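Local atomic coordinates of urocanate hydratase (PDB entry 7NED), a protein that hydrates thiourocanate in bacterial ergothioneine breakdown and, as a member of the urocanase family, probably uses its tightly held NAD as a catalytic cofactor. Residues E27-N32 against A125-I130; G131-I136 against L396-G401; P350-A355 against S431-D436; F369-F374 against W383-R388. All coordinates share one frame; numbering follows the deposited sequence.

Contact 1: residues E27-N32 against A125-I130; sequences ENVLEN and AAWQYI
V29, in the last turn of helix 17-31, presses on the backbone of W127 and Y129. Its CB points at the loop and both methyls follow. CG1, set anti to the carbonyl carbon (chi1 -56°), lies against the main chain, 3.4 Å from W127 C, and also meets Y129 CB at 3.8 Å. CG2 takes the other branch and reaches W127 CD1 at 4.1 Å, coming obliquely to the indole, whose NE1 is bonded to A48 O. An alanine here would lose both methyls and would probably open a gap beneath the W127-Y129 backbone, giving that loop freedom to shift. Around this apolar patch, water does the polar work. N28 ND2 donates hydrogen bonds to two waters: one donates to Y129 O at 2.7 Å, the other links N28 to I130 O. The far oxygen, N28 OD1, accepts a hydrogen bond from the backbone N of L396. At the helix end, N32 O approaches the edge of the Y129 ring, 3.6 Å from CE2. A third water lies in the plane of that ring; it donates to N32 O and accepts from Y129 OH, the latter at 2.7 Å. Since Y129 lines the urocanate pocket, the helix end and its ordered waters form a second shell behind a substrate-binding loop.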
# COMPACT_ATOMS: atom_id res chain seq x y z
N GLU A 27 -12.57 -21.72 -5.28
CA GLU A 27 -13.84 -22.34 -5.62
C GLU A 27 -14.87 -22.09 -4.54
O GLU A 27 -16.05 -21.84 -4.83
CB GLU A 27 -13.63 -23.84 -5.82
CG GLU A 27 -12.79 -24.14 -7.04
CD GLU A 27 -12.38 -25.59 -7.11
OE1 GLU A 27 -12.18 -26.24 -6.07
OE2 GLU A 27 -12.28 -26.10 -8.24
N ASN A 28 -14.43 -22.15 -3.28
CA ASN A 28 -15.33 -22.05 -2.14
C ASN A 28 -15.96 -20.66 -2.02
O ASN A 28 -17.13 -20.54 -1.64
CB ASN A 28 -14.59 -22.41 -0.85
CG ASN A 28 -15.52 -22.54 0.34
OD1 ASN A 28 -16.55 -23.23 0.26
ND2 ASN A 28 -15.17 -21.88 1.46
N VAL A 29 -15.20 -19.58 -2.30
CA VAL A 29 -15.84 -18.27 -2.21
C VAL A 29 -16.84 -18.10 -3.35
O VAL A 29 -17.82 -17.35 -3.22
CB VAL A 29 -14.84 -17.09 -2.19
CG1 VAL A 29 -13.83 -17.24 -1.05
CG2 VAL A 29 -14.12 -16.93 -3.53
N LEU A 30 -16.61 -18.75 -4.50
CA LEU A 30 -17.60 -18.69 -5.57
C LEU A 30 -18.81 -19.55 -5.22
O LEU A 30 -19.97 -19.15 -5.43
CB LEU A 30 -16.97 -19.11 -6.91
CG LEU A 30 -15.96 -18.10 -7.50
CD1 LEU A 30 -15.18 -18.67 -8.69
CD2 LEU A 30 -16.65 -16.82 -7.91
N GLU A 31 -18.57 -20.71 -4.60
CA GLU A 31 -19.67 -21.55 -4.17
C GLU A 31 -20.58 -20.82 -3.18
O GLU A 31 -21.81 -20.93 -3.25
CB GLU A 31 -19.13 -22.85 -3.55
CG GLU A 31 -20.24 -23.79 -3.00
CD GLU A 31 -19.70 -25.15 -2.56
OE1 GLU A 31 -18.49 -25.43 -2.79
OE2 GLU A 31 -20.49 -25.93 -1.97
N ASN A 32 -19.98 -20.08 -2.23
CA ASN A 32 -20.76 -19.32 -1.28
C ASN A 32 -21.09 -17.92 -1.77
O ASN A 32 -21.57 -17.10 -0.98
CB ASN A 32 -20.04 -19.24 0.06
CG ASN A 32 -20.02 -20.58 0.77
OD1 ASN A 32 -20.96 -21.35 0.64
ND2 ASN A 32 -18.93 -20.89 1.47
N ALA A 125 -11.49 -11.24 -3.13
CA ALA A 125 -10.45 -11.49 -4.12
C ALA A 125 -9.28 -12.27 -3.56
O ALA A 125 -8.45 -12.76 -4.34
CB ALA A 125 -9.94 -10.19 -4.72
N ALA A 126 -9.17 -12.39 -2.24
CA ALA A 126 -8.16 -13.23 -1.63
C ALA A 126 -8.70 -14.61 -1.25
O ALA A 126 -7.94 -15.43 -0.74
CB ALA A 126 -7.57 -12.54 -0.40
N TRP A 127 -10.01 -14.84 -1.44
CA TRP A 127 -10.64 -16.17 -1.43
C TRP A 127 -10.70 -16.58 0.04
O TRP A 127 -10.46 -17.75 0.38
CB TRP A 127 -9.77 -17.15 -2.20
CG TRP A 127 -9.60 -16.72 -3.63
CD1 TRP A 127 -10.27 -15.74 -4.32
CD2 TRP A 127 -8.37 -16.92 -4.33
NE1 TRP A 127 -9.59 -15.46 -5.51
CE2 TRP A 127 -8.42 -16.17 -5.52
CE3 TRP A 127 -7.25 -17.72 -4.07
CZ2 TRP A 127 -7.40 -16.20 -6.46
CZ3 TRP A 127 -6.23 -17.76 -5.04
CH2 TRP A 127 -6.31 -17.00 -6.20
N GLN A 128 -10.97 -15.63 0.94
CA GLN A 128 -10.92 -15.93 2.37
C GLN A 128 -12.30 -15.92 3.02
O GLN A 128 -12.41 -16.09 4.24
CB GLN A 128 -9.95 -14.95 3.08
CG GLN A 128 -8.53 -15.13 2.56
CD GLN A 128 -7.55 -13.97 2.86
OE1 GLN A 128 -7.94 -12.80 3.02
NE2 GLN A 128 -6.26 -14.31 2.86
N TYR A 129 -13.33 -15.71 2.21
CA TYR A 129 -14.71 -15.67 2.64
C TYR A 129 -15.17 -17.09 2.89
O TYR A 129 -14.80 -18.00 2.13
CB TYR A 129 -15.51 -15.01 1.53
CG TYR A 129 -16.98 -14.83 1.76
CD1 TYR A 129 -17.44 -13.79 2.54
CD2 TYR A 129 -17.89 -15.66 1.14
CE1 TYR A 129 -18.81 -13.61 2.73
CE2 TYR A 129 -19.25 -15.49 1.32
CZ TYR A 129 -19.70 -14.45 2.13
OH TYR A 129 -21.03 -14.25 2.34
N ILE A 130 -15.88 -17.30 4.00
CA ILE A 130 -16.35 -18.64 4.32
C ILE A 130 -17.87 -18.73 4.31
O ILE A 130 -18.40 -19.75 4.71
CB ILE A 130 -15.80 -19.16 5.65
CG1 ILE A 130 -16.29 -18.29 6.85
CG2 ILE A 130 -14.25 -19.26 5.55
CD1 ILE A 130 -16.04 -18.90 8.20
O HOH W 1 -16.86 -22.16 3.84
O HOH W 2 -12.97 -19.81 1.32
O HOH W 3 -22.83 -15.71 0.97

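Contact 2: residues G131-I136 against L396-G401; sequences GSQGVI and LPARIG. With URO ((2E)-3-(1H-imidazol-4-yl)acrylic acid), chain B.
G134 and I400 bring their CA atoms to 5.7 Å where the N-terminal part of helix 133-150 packs against strand 398-400, an edge strand of the mixed sheet within this chain. Q133 carries the contact: its side-chain amide bonds to the strand's outer edge, to A398 O and I400 N, two residues apart. The chain leaves with CG anti to the backbone N (chi1 -175°) and stays extended, which delivers the amide to the strand. NE2 donates to A398 O at 2.7 Å, approaching from above that carbonyl's plane. OE1 accepts twice, from opposite faces of the amide: I400 N comes from well above the plane at 3.1 Å, while R399 NH1 arrives at 2.8 Å with only a moderate tilt. OE1 in turn lies in the guanidinium plane of R399, whose NH2 pairs with D367. A leucine in place of Q133 would remove the amide, and I400 N and A398 O would probably be left without their mates and R399 NH1 without this acceptor. Nearer the backbone, Q133 CG rests on I400 CG2 at 3.5 Å, and I136 CG2 meets the same methyl. I400 CD1 lies 3.3 Å from G134 O. G134 itself has no CB to collide with the urocanate carboxylate, and its C stands 3.7 Å from URO OAA.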
# COMPACT_ATOMS: atom_id res chain seq x y z
N GLY A 131 -18.56 -17.70 3.83
CA GLY A 131 -20.00 -17.60 3.93
C GLY A 131 -20.38 -16.60 5.01
O GLY A 131 -19.54 -15.88 5.54
N SER A 132 -21.67 -16.60 5.37
CA SER A 132 -22.15 -15.69 6.41
C SER A 132 -21.50 -15.96 7.76
O SER A 132 -21.46 -15.06 8.61
CB SER A 132 -23.68 -15.81 6.54
OG SER A 132 -24.33 -15.43 5.33
N GLN A 133 -21.02 -17.17 8.00
CA GLN A 133 -20.41 -17.44 9.29
C GLN A 133 -19.21 -16.53 9.54
O GLN A 133 -18.88 -16.22 10.70
CB GLN A 133 -19.98 -18.91 9.36
CG GLN A 133 -19.46 -19.22 10.75
CD GLN A 133 -18.96 -20.62 10.93
OE1 GLN A 133 -18.68 -21.02 12.05
NE2 GLN A 133 -18.82 -21.37 9.83
N GLY A 134 -18.55 -16.07 8.48
CA GLY A 134 -17.33 -15.30 8.70
C GLY A 134 -17.55 -14.11 9.60
O GLY A 134 -16.66 -13.75 10.39
N VAL A 135 -18.74 -13.50 9.54
CA VAL A 135 -19.01 -12.29 10.30
C VAL A 135 -19.91 -12.55 11.50
O VAL A 135 -20.15 -11.64 12.30
CB VAL A 135 -19.64 -11.20 9.39
CG1 VAL A 135 -21.11 -11.52 9.07
CG2 VAL A 135 -19.50 -9.81 9.99
N ILE A 136 -20.40 -13.78 11.69
CA ILE A 136 -21.47 -13.92 12.68
C ILE A 136 -20.95 -13.74 14.10
O ILE A 136 -21.63 -13.13 14.94
CB ILE A 136 -22.24 -15.24 12.50
CG1 ILE A 136 -23.46 -15.25 13.42
CG2 ILE A 136 -21.38 -16.44 12.78
CD1 ILE A 136 -24.24 -16.53 13.30
N LEU A 396 -17.68 -25.32 1.78
CA LEU A 396 -16.83 -26.17 2.58
C LEU A 396 -17.11 -25.95 4.06
O LEU A 396 -17.30 -24.81 4.47
CB LEU A 396 -15.35 -25.86 2.30
CG LEU A 396 -14.88 -26.24 0.90
CD1 LEU A 396 -13.43 -25.83 0.72
CD2 LEU A 396 -15.04 -27.76 0.73
N PRO A 397 -17.18 -27.01 4.87
CA PRO A 397 -17.31 -26.80 6.32
C PRO A 397 -16.24 -25.85 6.82
O PRO A 397 -15.07 -25.99 6.45
CB PRO A 397 -17.14 -28.21 6.90
CG PRO A 397 -17.57 -29.13 5.74
CD PRO A 397 -17.08 -28.44 4.51
N ALA A 398 -16.64 -24.89 7.66
CA ALA A 398 -15.71 -23.88 8.15
C ALA A 398 -16.17 -23.43 9.54
O ALA A 398 -17.31 -23.65 9.93
CB ALA A 398 -15.64 -22.68 7.19
N ARG A 399 -15.28 -22.72 10.24
CA ARG A 399 -15.59 -22.22 11.57
C ARG A 399 -14.98 -20.85 11.75
O ARG A 399 -13.85 -20.60 11.31
CB ARG A 399 -15.08 -23.19 12.65
CG ARG A 399 -15.34 -22.74 14.11
CD ARG A 399 -16.85 -22.71 14.47
NE ARG A 399 -17.44 -24.04 14.54
CZ ARG A 399 -18.54 -24.44 13.90
NH1 ARG A 399 -19.21 -23.62 13.08
NH2 ARG A 399 -18.93 -25.69 14.03
N ILE A 400 -15.76 -19.94 12.37
CA ILE A 400 -15.28 -18.65 12.85
C ILE A 400 -14.98 -18.77 14.33
O ILE A 400 -15.75 -19.41 15.09
CB ILE A 400 -16.29 -17.52 12.58
CG1 ILE A 400 -15.70 -16.15 12.97
CG2 ILE A 400 -17.56 -17.77 13.31
CD1 ILE A 400 -14.52 -15.70 11.97
N GLY A 401 -13.86 -18.18 14.77
CA GLY A 401 -13.59 -18.26 16.20
C GLY A 401 -12.59 -17.19 16.58
O GLY A 401 -11.43 -17.25 16.18
OAA URO B . -15.87 -12.16 6.90
CAI URO B . -15.66 -11.88 5.65
OAB URO B . -15.37 -12.69 4.85
CAC URO B . -15.74 -10.49 5.19
CAD URO B . -16.03 -9.54 6.04
CAJ URO B . -16.08 -8.27 5.43
CAF URO B . -16.62 -7.12 5.92
NAH URO B . -16.63 -6.14 4.96
CAE URO B . -16.09 -6.69 3.90
NAG URO B . -15.74 -7.98 4.13

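Contact 3: residues P350-A355 against S431-D436; sequences PFRWVA and SRDHLD. With URO ((2E)-3-(1H-imidazol-4-yl)acrylic acid), chain B.
The guanidinium of R352 has URO OAA at its edge, in plane, and the R432-D433 backbone covers one of its faces. NH1 donates to URO OAB at 2.9 Å and NH2 to URO OAA at 2.6 Å, with N-H...O angles of 171° and 162°, so two nearly straight bonds hold the carboxylate against rotation. On the covered face R432 C and D433 N both lie toward the rim, and D433 CB comes to 3.4 Å from NH2. A bend at chi3 swings the group across this backbone to the ligand, while Q128 O takes a further bond from NH1. The D433 carboxylate, its plane 25° from the guanidinium, touches the propenoate chain instead, with OD2 3.0 Å from URO CAD. Behind the ligand the backbones pair as antiparallel strands. R352 and S431 form a hydrogen-bonded pair, R352 N to S431 O at 3.0 Å and S431 N to R352 O at 2.9 Å; F351 and R432 make the adjacent non-hydrogen-bonded pair. Beyond them P350 CG and CD both lie against L435 O, CD at 3.1 Å. Strand 351-355 runs between 428-441 and 398-400 in the mixed sheet, with F351 and R432 facing helix 407-420 and R352 and S431 on the opposite face, where R352 reaches the substrate.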
# COMPACT_ATOMS: atom_id res chain seq x y z
N PRO A 350 -11.12 -11.94 14.00
CA PRO A 350 -11.98 -12.92 13.31
C PRO A 350 -11.23 -14.05 12.61
O PRO A 350 -11.34 -14.26 11.40
CB PRO A 350 -12.77 -12.04 12.33
CG PRO A 350 -11.90 -10.80 12.13
CD PRO A 350 -11.33 -10.57 13.49
N PHE A 351 -10.55 -14.86 13.41
CA PHE A 351 -9.79 -15.99 12.90
C PHE A 351 -10.75 -17.09 12.44
O PHE A 351 -11.82 -17.26 13.01
CB PHE A 351 -8.79 -16.40 13.99
CG PHE A 351 -7.83 -17.47 13.59
CD1 PHE A 351 -6.84 -17.12 12.65
CD2 PHE A 351 -7.56 -18.52 14.44
CE1 PHE A 351 -5.84 -18.00 12.29
CE2 PHE A 351 -6.51 -19.39 14.14
CZ PHE A 351 -5.63 -19.12 13.06
N ARG A 352 -10.41 -17.78 11.37
CA ARG A 352 -11.34 -18.75 10.79
C ARG A 352 -10.53 -19.87 10.16
O ARG A 352 -9.35 -19.72 9.86
CB ARG A 352 -12.25 -18.07 9.76
CG ARG A 352 -11.41 -17.41 8.62
CD ARG A 352 -12.22 -16.50 7.71
NE ARG A 352 -12.90 -15.39 8.40
CZ ARG A 352 -13.64 -14.48 7.77
NH1 ARG A 352 -13.76 -14.51 6.44
NH2 ARG A 352 -14.29 -13.55 8.47
N TRP A 353 -11.18 -21.00 9.92
CA TRP A 353 -10.49 -22.12 9.30
C TRP A 353 -11.48 -22.91 8.47
O TRP A 353 -12.68 -22.85 8.69
CB TRP A 353 -9.79 -23.00 10.34
CG TRP A 353 -10.63 -23.33 11.53
CD1 TRP A 353 -11.31 -24.49 11.75
CD2 TRP A 353 -10.81 -22.52 12.70
NE1 TRP A 353 -11.91 -24.45 12.97
CE2 TRP A 353 -11.64 -23.25 13.57
CE3 TRP A 353 -10.37 -21.25 13.09
CZ2 TRP A 353 -12.05 -22.76 14.81
CZ3 TRP A 353 -10.78 -20.75 14.33
CH2 TRP A 353 -11.61 -21.51 15.18
N VAL A 354 -10.97 -23.61 7.46
CA VAL A 354 -11.80 -24.31 6.49
C VAL A 354 -11.32 -25.74 6.36
O VAL A 354 -10.13 -25.97 6.17
CB VAL A 354 -11.77 -23.60 5.13
CG1 VAL A 354 -12.55 -24.40 4.06
CG2 VAL A 354 -12.35 -22.19 5.28
N ALA A 355 -12.26 -26.69 6.41
CA ALA A 355 -11.92 -28.10 6.23
C ALA A 355 -11.85 -28.39 4.74
O ALA A 355 -12.88 -28.62 4.09
CB ALA A 355 -12.96 -28.99 6.92
N SER A 431 -7.45 -18.52 8.03
CA SER A 431 -7.36 -17.15 7.53
C SER A 431 -8.10 -16.26 8.52
O SER A 431 -8.21 -16.59 9.71
CB SER A 431 -7.89 -17.06 6.09
OG SER A 431 -7.73 -15.73 5.55
N ARG A 432 -8.56 -15.11 8.05
CA ARG A 432 -9.28 -14.22 8.92
C ARG A 432 -9.90 -13.15 8.04
O ARG A 432 -9.53 -12.97 6.88
CB ARG A 432 -8.37 -13.60 9.99
CG ARG A 432 -7.09 -12.93 9.35
CD ARG A 432 -6.43 -11.84 10.25
NE ARG A 432 -5.15 -11.39 9.66
CZ ARG A 432 -5.05 -10.52 8.65
NH1 ARG A 432 -6.15 -10.02 8.11
NH2 ARG A 432 -3.85 -10.15 8.18
N ASP A 433 -10.86 -12.44 8.61
CA ASP A 433 -11.28 -11.21 7.96
C ASP A 433 -10.13 -10.21 8.00
O ASP A 433 -9.18 -10.37 8.76
CB ASP A 433 -12.52 -10.63 8.67
CG ASP A 433 -13.22 -9.56 7.82
OD1 ASP A 433 -12.85 -9.35 6.64
OD2 ASP A 433 -14.16 -8.93 8.34
N HIS A 434 -10.25 -9.14 7.21
CA HIS A 434 -9.23 -8.08 7.32
C HIS A 434 -9.53 -7.13 8.46
O HIS A 434 -8.67 -6.30 8.79
CB HIS A 434 -9.12 -7.27 6.03
CG HIS A 434 -8.71 -8.08 4.84
ND1 HIS A 434 -8.26 -7.50 3.68
CD2 HIS A 434 -8.69 -9.42 4.63
CE1 HIS A 434 -7.95 -8.45 2.80
NE2 HIS A 434 -8.20 -9.62 3.36
N LEU A 435 -10.72 -7.24 9.06
CA LEU A 435 -11.10 -6.44 10.22
C LEU A 435 -10.35 -7.02 11.41
O LEU A 435 -10.86 -7.84 12.18
CB LEU A 435 -12.62 -6.48 10.43
CG LEU A 435 -13.18 -5.49 11.46
CD1 LEU A 435 -13.33 -4.08 10.86
CD2 LEU A 435 -14.50 -6.05 12.05
N ASP A 436 -9.07 -6.69 11.52
CA ASP A 436 -8.18 -7.28 12.52
C ASP A 436 -7.11 -6.23 12.84
O ASP A 436 -6.81 -5.40 12.02
CB ASP A 436 -7.59 -8.58 11.96
CG ASP A 436 -6.95 -9.51 13.03
OD1 ASP A 436 -7.50 -9.69 14.06
OD2 ASP A 436 -5.93 -10.10 12.77
OAA URO B . -15.87 -12.16 6.90
CAI URO B . -15.66 -11.88 5.65
OAB URO B . -15.37 -12.69 4.85
CAC URO B . -15.74 -10.49 5.19
CAD URO B . -16.03 -9.54 6.04
CAJ URO B . -16.08 -8.27 5.43
CAF URO B . -16.62 -7.12 5.92
NAH URO B . -16.63 -6.14 4.96
CAE URO B . -16.09 -6.69 3.90
NAG URO B . -15.74 -7.98 4.13

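Contact 4: residues F369-F374 against W383-R388; sequences FILEAF and WIRLAR
L371 O accepts a hydrogen bond from a water at 2.7 Å, and the same water takes a weak bond from R385 NH2, so a solvent molecule spans the two helices on the exposed side. Below it, L371 does most of the packing. With CG anti to the carbonyl carbon (chi1 -62°), its fork reaches across to helix 378-390 and splits over two arginines and an isoleucine. CD2 sits over the centre of the R385 guanidinium, 4.1 Å from CZ, and on its other flank meets I384 CG2 at 3.9 Å. CD1 goes to R388, where it lies 3.6 Å from NH2 and just as near NH1, tilted with respect to the plane. The charge of R388 is met by E368, one turn back on the first helix, to which its NH1 is paired; R385 is exposed. Toward the sheet the contact becomes purely apolar. I370 and I384 cross at about a right angle, I370 CG2 touching I384 CG1 at 4.0 Å, and their CD1 methyls also come together. I370 turns onward to W353 and L411, while R399 of strand 398-400 packs on I384. The segment axes approach to 10.4 Å at 162°, nearly antiparallel, with I370, L371 and I384 meeting between them. This is a helical hairpin, inserted in the chain between the neighbouring antiparallel strands 351-355 and 398-400 of the urocanase C-terminal domain.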
# COMPACT_ATOMS: atom_id res chain seq x y z
N PHE A 369 -11.55 -30.01 20.14
CA PHE A 369 -10.25 -29.63 20.60
C PHE A 369 -10.29 -28.29 21.31
O PHE A 369 -9.73 -28.15 22.33
CB PHE A 369 -9.26 -29.56 19.49
CG PHE A 369 -7.98 -28.93 19.92
CD1 PHE A 369 -7.06 -29.64 20.62
CD2 PHE A 369 -7.74 -27.61 19.67
CE1 PHE A 369 -5.90 -29.06 21.06
CE2 PHE A 369 -6.57 -27.02 20.10
CZ PHE A 369 -5.66 -27.75 20.79
N ILE A 370 -11.00 -27.34 20.76
CA ILE A 370 -11.03 -26.01 21.38
C ILE A 370 -11.67 -26.06 22.77
O ILE A 370 -11.17 -25.45 23.72
CB ILE A 370 -11.74 -25.02 20.44
CG1 ILE A 370 -10.88 -24.79 19.17
CG2 ILE A 370 -11.97 -23.74 21.17
CD1 ILE A 370 -11.57 -23.93 18.04
N LEU A 371 -12.77 -26.76 22.89
CA LEU A 371 -13.45 -26.88 24.17
C LEU A 371 -12.55 -27.49 25.27
O LEU A 371 -12.65 -27.12 26.40
CB LEU A 371 -14.72 -27.66 23.97
CG LEU A 371 -15.71 -27.01 23.05
CD1 LEU A 371 -16.90 -27.91 22.81
CD2 LEU A 371 -16.10 -25.60 23.48
N GLU A 372 -11.65 -28.37 24.90
CA GLU A 372 -10.75 -29.02 25.80
C GLU A 372 -9.50 -28.20 26.08
O GLU A 372 -9.06 -28.14 27.16
CB GLU A 372 -10.29 -30.38 25.29
CG GLU A 372 -11.34 -31.35 24.81
CD GLU A 372 -10.83 -32.46 23.84
OE1 GLU A 372 -9.74 -32.36 23.25
OE2 GLU A 372 -11.52 -33.46 23.65
N ALA A 373 -8.92 -27.63 25.05
CA ALA A 373 -7.68 -26.92 25.18
C ALA A 373 -7.76 -25.46 25.58
O ALA A 373 -6.78 -24.94 25.99
CB ALA A 373 -6.85 -27.09 23.92
N PHE A 374 -8.92 -24.82 25.44
CA PHE A 374 -9.13 -23.42 25.83
C PHE A 374 -10.24 -23.28 26.86
O PHE A 374 -10.94 -22.26 26.88
CB PHE A 374 -9.45 -22.55 24.61
CG PHE A 374 -8.36 -22.50 23.59
CD1 PHE A 374 -7.42 -21.49 23.61
CD2 PHE A 374 -8.28 -23.47 22.59
CE1 PHE A 374 -6.41 -21.45 22.68
CE2 PHE A 374 -7.28 -23.42 21.66
CZ PHE A 374 -6.34 -22.41 21.70
N TRP A 383 -18.83 -19.58 22.49
CA TRP A 383 -19.06 -19.36 21.07
C TRP A 383 -19.04 -20.68 20.30
O TRP A 383 -19.91 -20.94 19.46
CB TRP A 383 -18.01 -18.38 20.49
CG TRP A 383 -18.19 -18.40 19.04
CD1 TRP A 383 -17.35 -18.97 18.11
CD2 TRP A 383 -19.33 -17.94 18.33
NE1 TRP A 383 -17.91 -18.86 16.85
CE2 TRP A 383 -19.12 -18.23 16.97
CE3 TRP A 383 -20.52 -17.30 18.72
CZ2 TRP A 383 -20.05 -17.90 15.99
CZ3 TRP A 383 -21.43 -16.96 17.75
CH2 TRP A 383 -21.20 -17.27 16.40
N ILE A 384 -18.05 -21.53 20.57
CA ILE A 384 -17.92 -22.78 19.81
C ILE A 384 -19.13 -23.68 20.06
O ILE A 384 -19.69 -24.27 19.12
CB ILE A 384 -16.58 -23.46 20.17
CG1 ILE A 384 -15.41 -22.62 19.58
CG2 ILE A 384 -16.52 -24.91 19.67
CD1 ILE A 384 -15.45 -22.46 18.00
N ARG A 385 -19.59 -23.76 21.31
CA ARG A 385 -20.80 -24.55 21.57
C ARG A 385 -21.96 -24.04 20.74
O ARG A 385 -22.67 -24.81 20.08
CB ARG A 385 -21.15 -24.51 23.06
CG ARG A 385 -20.17 -25.31 23.89
CD ARG A 385 -20.63 -25.53 25.35
NE ARG A 385 -19.62 -26.41 25.93
CZ ARG A 385 -18.61 -25.97 26.67
NH1 ARG A 385 -18.53 -24.67 26.95
NH2 ARG A 385 -17.71 -26.82 27.15
N LEU A 386 -22.14 -22.72 20.72
CA LEU A 386 -23.24 -22.14 19.98
C LEU A 386 -23.09 -22.39 18.49
O LEU A 386 -24.07 -22.75 17.81
CB LEU A 386 -23.33 -20.64 20.28
CG LEU A 386 -23.82 -20.20 21.66
CD1 LEU A 386 -23.73 -18.69 21.72
CD2 LEU A 386 -25.22 -20.70 21.99
N ALA A 387 -21.88 -22.16 17.95
CA ALA A 387 -21.69 -22.29 16.51
C ALA A 387 -21.86 -23.73 16.06
O ALA A 387 -22.50 -24.00 15.04
CB ALA A 387 -20.30 -21.75 16.11
N ARG A 388 -21.30 -24.68 16.81
CA ARG A 388 -21.46 -26.07 16.43
C ARG A 388 -22.93 -26.46 16.39
O ARG A 388 -23.33 -27.27 15.54
CB ARG A 388 -20.68 -26.97 17.40
CG ARG A 388 -20.79 -28.46 17.06
CD ARG A 388 -19.91 -29.25 18.00
NE ARG A 388 -20.32 -29.02 19.40
CZ ARG A 388 -19.60 -29.39 20.46
NH1 ARG A 388 -18.40 -29.97 20.27
NH2 ARG A 388 -20.05 -29.13 21.68
O HOH W 4 -14.80 -25.66 27.25

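Contacts 1, 2 and 3 crowd together, their centres about 8 to 12 Å apart, around the urocanate site; contact 4 lies farther out, its centre about 14 Å from that of contact 2 and about 24 Å from that of contact 1. Along the chain contact 1 comes first, contacts 2 and 3 interleave, and contact 4 falls within the chain spans of both. Strands 351-355 and 398-400, neighbours in the mixed sheet, join contacts 2 and 3. Q128 ties contact 1 to contact 3 through R352 and H434, while W383 bonds to I400 O and so links contact 4 to contact 2. The N-terminal, Rossmann-like and C-terminal parts thereby meet at one substrate pocket, with the helical hairpin packed on strand 398-400 and helix 133-150.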